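Local coordinates for putative electron transport related protein (Corynebacterium diphtheriae, PDB 4PQ1) that is a thioredoxin-like DsbF homologue with a CxxC disulfide, probably serving as a thiol-disulfide oxidoreductase in electron transport or disulfide-bond formation, at residues 77-89 against 103-117. Sequence-based numbering, arbitrary orientation.
Sequences GTVVGINVRDYSK and YPSIYDPPFKTAAQL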
loop_
_atom_site.group_PDB
_atom_site.type_symbol
_atom_site.label_atom_id
_atom_site.label_comp_id
_atom_site.label_asym_id
_atom_site.label_seq_id
_atom_site.Cartn_x
_atom_site.Cartn_y
_atom_site.Cartn_z
ATOM N N GLY A 77 -1.658 -10.905 8.164
ATOM C CA GLY A 77 -1.056 -9.709 7.604
ATOM C C GLY A 77 -1.738 -8.404 7.958
ATOM O O GLY A 77 -2.407 -8.295 8.984
ATOM N N THR A 78 -1.570 -7.412 7.087
ATOM C CA THR A 78 -1.973 -6.045 7.385
ATOM C C THR A 78 -1.994 -5.188 6.125
ATOM O O THR A 78 -1.266 -5.455 5.165
ATOM C CB THR A 78 -1.014 -5.383 8.407
ATOM O OG1 THR A 78 -1.582 -4.160 8.883
ATOM C CG2 THR A 78 0.328 -5.056 7.756
ATOM N N VAL A 79 -2.832 -4.156 6.130
ATOM C CA VAL A 79 -2.698 -3.076 5.162
ATOM C C VAL A 79 -1.772 -2.037 5.786
ATOM O O VAL A 79 -1.784 -1.842 7.000
ATOM C CB VAL A 79 -4.065 -2.444 4.794
ATOM C CG1 VAL A 79 -3.884 -1.258 3.848
ATOM C CG2 VAL A 79 -4.992 -3.498 4.163
ATOM N N VAL A 80 -0.933 -1.413 4.969
ATOM C CA VAL A 80 -0.149 -0.255 5.403
ATOM C C VAL A 80 -0.316 0.889 4.423
ATOM O O VAL A 80 0.026 0.766 3.254
ATOM C CB VAL A 80 1.341 -0.574 5.525
ATOM C CG1 VAL A 80 2.108 0.708 5.850
ATOM C CG2 VAL A 80 1.558 -1.618 6.596
ATOM N N GLY A 81 -0.862 2.005 4.890
ATOM C CA GLY A 81 -1.106 3.119 4.003
ATOM C C GLY A 81 0.144 3.940 3.840
ATOM O O GLY A 81 0.994 4.012 4.735
ATOM N N ILE A 82 0.267 4.563 2.680
ATOM C CA ILE A 82 1.328 5.534 2.469
ATOM C C ILE A 82 0.648 6.855 2.103
ATOM O O ILE A 82 0.256 7.078 0.960
ATOM C CB ILE A 82 2.313 5.074 1.374
ATOM C CG1 ILE A 82 2.948 3.743 1.778
ATOM C CG2 ILE A 82 3.389 6.124 1.110
ATOM C CD1 ILE A 82 3.854 3.164 0.729
ATOM N N ASN A 83 0.498 7.720 3.094
ATOM C CA ASN A 83 -0.219 8.983 2.932
ATOM C C ASN A 83 0.672 9.990 2.218
ATOM O O ASN A 83 1.711 10.402 2.755
ATOM C CB ASN A 83 -0.677 9.470 4.312
ATOM C CG ASN A 83 -1.347 10.840 4.286
ATOM O OD1 ASN A 83 -0.916 11.744 4.990
ATOM N ND2 ASN A 83 -2.393 10.994 3.482
ATOM N N VAL A 84 0.316 10.338 0.979
ATOM C CA VAL A 84 1.150 11.260 0.210
ATOM C C VAL A 84 0.400 12.583 -0.066
ATOM O O VAL A 84 -0.826 12.609 -0.099
ATOM C CB VAL A 84 1.626 10.625 -1.126
ATOM C CG1 VAL A 84 2.336 9.270 -0.861
ATOM C CG2 VAL A 84 0.466 10.438 -2.097
ATOM N N ARG A 85 1.154 13.670 -0.224
ATOM C CA ARG A 85 0.605 14.957 -0.673
ATOM C C ARG A 85 -0.444 15.520 0.278
ATOM O O ARG A 85 -1.211 16.412 -0.076
ATOM C CB ARG A 85 0.006 14.830 -2.073
ATOM C CG ARG A 85 0.960 15.188 -3.184
ATOM C CD ARG A 85 0.538 14.593 -4.527
ATOM N NE ARG A 85 1.674 13.891 -5.089
ATOM C CZ ARG A 85 1.623 12.925 -5.995
ATOM N NH1 ARG A 85 0.467 12.511 -6.504
ATOM N NH2 ARG A 85 2.760 12.375 -6.394
ATOM N N ASP A 86 -0.465 14.991 1.491
ATOM C CA ASP A 86 -1.222 15.591 2.569
ATOM C C ASP A 86 -0.245 16.375 3.431
ATOM O O ASP A 86 0.324 15.852 4.393
ATOM C CB ASP A 86 -1.969 14.529 3.371
ATOM C CG ASP A 86 -3.424 14.427 2.969
ATOM O OD1 ASP A 86 -4.044 15.490 2.761
ATOM O OD2 ASP A 86 -3.949 13.294 2.866
ATOM N N TYR A 87 -0.035 17.631 3.050
ATOM C CA TYR A 87 0.960 18.481 3.695
ATOM C C TYR A 87 0.474 18.990 5.035
ATOM O O TYR A 87 1.262 19.433 5.868
ATOM C CB TYR A 87 1.331 19.642 2.781
ATOM C CG TYR A 87 1.829 19.157 1.448
ATOM C CD1 TYR A 87 2.980 18.377 1.356
ATOM C CD2 TYR A 87 1.139 19.447 0.280
ATOM C CE1 TYR A 87 3.434 17.901 0.123
ATOM C CE2 TYR A 87 1.587 18.983 -0.954
ATOM C CZ TYR A 87 2.737 18.217 -1.024
ATOM O OH TYR A 87 3.184 17.764 -2.243
ATOM N N SER A 88 -0.828 18.913 5.251
ATOM C CA SER A 88 -1.353 19.184 6.572
ATOM C C SER A 88 -1.734 17.848 7.161
ATOM O O SER A 88 -2.702 17.212 6.727
ATOM C CB SER A 88 -2.546 20.157 6.528
ATOM O OG SER A 88 -2.090 21.486 6.313
ATOM N N LYS A 89 -0.952 17.420 8.146
ATOM C CA LYS A 89 -1.124 16.100 8.734
ATOM C C LYS A 89 -2.482 15.955 9.423
ATOM O O LYS A 89 -3.087 14.877 9.388
ATOM C CB LYS A 89 -0.001 15.807 9.731
ATOM C CG LYS A 89 0.103 14.348 10.119
ATOM C CD LYS A 89 1.232 14.113 11.101
ATOM C CE LYS A 89 1.524 12.633 11.256
ATOM N NZ LYS A 89 2.651 12.373 12.202
ATOM N N TYR A 103 -5.933 0.570 10.271
ATOM C CA TYR A 103 -4.576 0.173 9.889
ATOM C C TYR A 103 -3.610 1.364 9.814
ATOM O O TYR A 103 -4.035 2.508 9.583
ATOM C CB TYR A 103 -4.601 -0.593 8.566
ATOM C CG TYR A 103 -5.193 0.121 7.375
ATOM C CD1 TYR A 103 -4.423 0.994 6.608
ATOM C CD2 TYR A 103 -6.502 -0.116 6.981
ATOM C CE1 TYR A 103 -4.955 1.633 5.494
ATOM C CE2 TYR A 103 -7.041 0.515 5.870
ATOM C CZ TYR A 103 -6.260 1.383 5.132
ATOM O OH TYR A 103 -6.781 2.011 4.030
ATOM N N PRO A 104 -2.304 1.104 10.021
ATOM C CA PRO A 104 -1.353 2.215 10.117
ATOM C C PRO A 104 -1.023 2.813 8.759
ATOM O O PRO A 104 -1.181 2.135 7.734
ATOM C CB PRO A 104 -0.119 1.557 10.725
ATOM C CG PRO A 104 -0.151 0.173 10.177
ATOM C CD PRO A 104 -1.609 -0.201 10.035
ATOM N N SER A 105 -0.595 4.073 8.756
ATOM C CA SER A 105 -0.122 4.727 7.544
ATOM C C SER A 105 1.229 5.361 7.805
ATOM O O SER A 105 1.468 5.910 8.878
ATOM C CB SER A 105 -1.105 5.801 7.052
ATOM O OG SER A 105 -2.178 5.246 6.307
ATOM N N ILE A 106 2.117 5.267 6.826
ATOM C CA ILE A 106 3.324 6.068 6.851
ATOM C C ILE A 106 3.001 7.470 6.356
ATOM O O ILE A 106 2.411 7.636 5.285
ATOM C CB ILE A 106 4.427 5.448 5.990
ATOM C CG1 ILE A 106 4.825 4.089 6.569
ATOM C CG2 ILE A 106 5.611 6.391 5.891
ATOM C CD1 ILE A 106 5.944 3.448 5.826
ATOM N N TYR A 107 3.365 8.483 7.134
ATOM C CA TYR A 107 3.148 9.856 6.691
ATOM C C TYR A 107 4.288 10.325 5.797
ATOM O O TYR A 107 5.392 10.609 6.264
ATOM C CB TYR A 107 2.976 10.791 7.893
ATOM C CG TYR A 107 2.659 12.212 7.501
ATOM C CD1 TYR A 107 1.452 12.530 6.897
ATOM C CD2 TYR A 107 3.572 13.240 7.732
ATOM C CE1 TYR A 107 1.159 13.834 6.533
ATOM C CE2 TYR A 107 3.291 14.529 7.371
ATOM C CZ TYR A 107 2.083 14.823 6.773
ATOM O OH TYR A 107 1.797 16.116 6.410
ATOM N N ASP A 108 4.013 10.430 4.502
ATOM C CA ASP A 108 5.078 10.657 3.533
ATOM C C ASP A 108 4.603 11.652 2.475
ATOM O O ASP A 108 4.326 11.269 1.340
ATOM C CB ASP A 108 5.508 9.288 2.921
ATOM C CG ASP A 108 6.563 9.401 1.821
ATOM O OD1 ASP A 108 7.226 10.454 1.674
ATOM O OD2 ASP A 108 6.735 8.397 1.090
ATOM N N PRO A 109 4.503 12.946 2.849
ATOM C CA PRO A 109 3.919 13.928 1.917
ATOM C C PRO A 109 4.556 13.944 0.514
ATOM O O PRO A 109 3.809 14.093 -0.454
ATOM C CB PRO A 109 4.144 15.269 2.626
ATOM C CG PRO A 109 4.223 14.918 4.076
ATOM C CD PRO A 109 4.883 13.556 4.135
ATOM N N PRO A 110 5.892 13.786 0.392
ATOM C CA PRO A 110 6.390 13.896 -0.983
ATOM C C PRO A 110 6.589 12.532 -1.659
ATOM O O PRO A 110 7.168 12.458 -2.740
ATOM C CB PRO A 110 7.725 14.607 -0.802
ATOM C CG PRO A 110 8.221 14.091 0.514
ATOM C CD PRO A 110 6.994 13.851 1.373
ATOM N N PHE A 111 6.115 11.479 -1.007
ATOM C CA PHE A 111 6.112 10.136 -1.560
ATOM C C PHE A 111 7.537 9.648 -1.873
ATOM O O PHE A 111 7.803 9.083 -2.928
ATOM C CB PHE A 111 5.190 10.090 -2.797
ATOM C CG PHE A 111 4.733 8.692 -3.172
ATOM C CD1 PHE A 111 5.066 7.597 -2.383
ATOM C CD2 PHE A 111 3.901 8.489 -4.264
ATOM C CE1 PHE A 111 4.645 6.337 -2.721
ATOM C CE2 PHE A 111 3.459 7.213 -4.593
ATOM C CZ PHE A 111 3.835 6.142 -3.828
ATOM N N LYS A 112 8.441 9.863 -0.922
ATOM C CA LYS A 112 9.810 9.442 -1.078
ATOM C C LYS A 112 9.874 7.914 -1.120
ATOM O O LYS A 112 10.790 7.335 -1.712
ATOM C CB LYS A 112 10.683 10.001 0.051
ATOM C CG LYS A 112 11.056 11.473 -0.117
ATOM C CD LYS A 112 11.799 12.002 1.105
ATOM C CE LYS A 112 12.283 13.427 0.878
ATOM N NZ LYS A 112 13.137 13.552 -0.341
ATOM N N THR A 113 8.876 7.275 -0.509
ATOM C CA THR A 113 8.761 5.815 -0.466
ATOM C C THR A 113 8.717 5.190 -1.858
ATOM O O THR A 113 9.096 4.030 -2.047
ATOM C CB THR A 113 7.495 5.384 0.304
ATOM O OG1 THR A 113 7.567 5.871 1.641
ATOM C CG2 THR A 113 7.377 3.881 0.362
ATOM N N ALA A 114 8.260 5.961 -2.837
ATOM C CA ALA A 114 8.157 5.451 -4.201
ATOM C C ALA A 114 9.511 4.945 -4.680
ATOM O O ALA A 114 9.587 3.984 -5.439
ATOM C CB ALA A 114 7.622 6.528 -5.140
ATOM N N ALA A 115 10.573 5.595 -4.210
ATOM C CA ALA A 115 11.936 5.281 -4.617
ATOM C C ALA A 115 12.390 3.942 -4.045
ATOM O O ALA A 115 13.190 3.226 -4.663
ATOM C CB ALA A 115 12.876 6.390 -4.185
ATOM N N GLN A 116 11.876 3.613 -2.865
ATOM C CA GLN A 116 12.191 2.352 -2.219
ATOM C C GLN A 116 11.307 1.212 -2.719
ATOM O O GLN A 116 11.579 0.034 -2.468
ATOM C CB GLN A 116 12.061 2.501 -0.711
ATOM C CG GLN A 116 13.116 3.417 -0.133
ATOM C CD GLN A 116 12.555 4.377 0.898
ATOM O OE1 GLN A 116 11.893 3.966 1.859
ATOM N NE2 GLN A 116 12.821 5.667 0.709
ATOM N N LEU A 117 10.257 1.568 -3.445
ATOM C CA LEU A 117 9.311 0.587 -3.945
ATOM C C LEU A 117 9.621 0.280 -5.404
ATOM O O LEU A 117 8.767 -0.175 -6.153
ATOM C CB LEU A 117 7.866 1.093 -3.768
ATOM C CG LEU A 117 7.376 1.075 -2.307
ATOM C CD1 LEU A 117 5.988 1.666 -2.140
ATOM C CD2 LEU A 117 7.394 -0.337 -1.756
#
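Gly81 and Ser105 lie at the start of a short parallel ladder between strands 77-83 and 105-107, whose axes diverge by 22°. Gly81 N donates to Pro104 O, Gly81 O accepts from Ile106 N, and Asn83 N returns to Ile106 O. Two further backbone bonds follow, from Asp108 N to Asn83 O and from Arg85 N to Pro109 O (2.7 Å). Gly81 leaves room beside Ser105 OG, which is hydrogen-bonded to Trp52 NE1 and sits 3.3 Å from Gly81 CA.

The Tyr107 hydroxyl donates to Asp86 O at 2.5 Å, in the carbonyl plane, while Asn83 OD1 lies at the ring edge, 3.1 Å from Tyr107 CD1. With CG anti to the backbone N (chi1 176°), Asn83 runs alongside the ring; its ND2 donates to the anti lone pair of Asp86 OD2 at 2.8 Å, in the amide plane, and Gln54 N bonds to the same oxygen. In a second polar cluster, Asp108 OD2 accepts from both Thr113 N and Thr113 OG1, fixing the carboxylate at the start of the weakly bonded helix 113-116.

The two strands and the intervening helix 89-98 form a beta-alpha-beta unit of the thioredoxin-like fold, with 105-107 as an outermost strand of the main sheet. The side chain of Asp86 comes close to the Cys56-Cys59 disulfide but makes no contact with it.

Lys89 lays CG over the centre of the Tyr107 ring, 3.8 Å from its centroid, and its extended chain carries NZ on to a salt bridge with Glu30; Pro109 CD covers the opposite face. Val84 CG1 packs over Phe111, 3.4 Å from Phe111 CG, with Ala114 CB over the opposite face. Val79 CG1 lies over one face of Tyr103. Away from the rings, Ile82 CD1 meets Thr113 CG2 tip to tip at 3.6 Å.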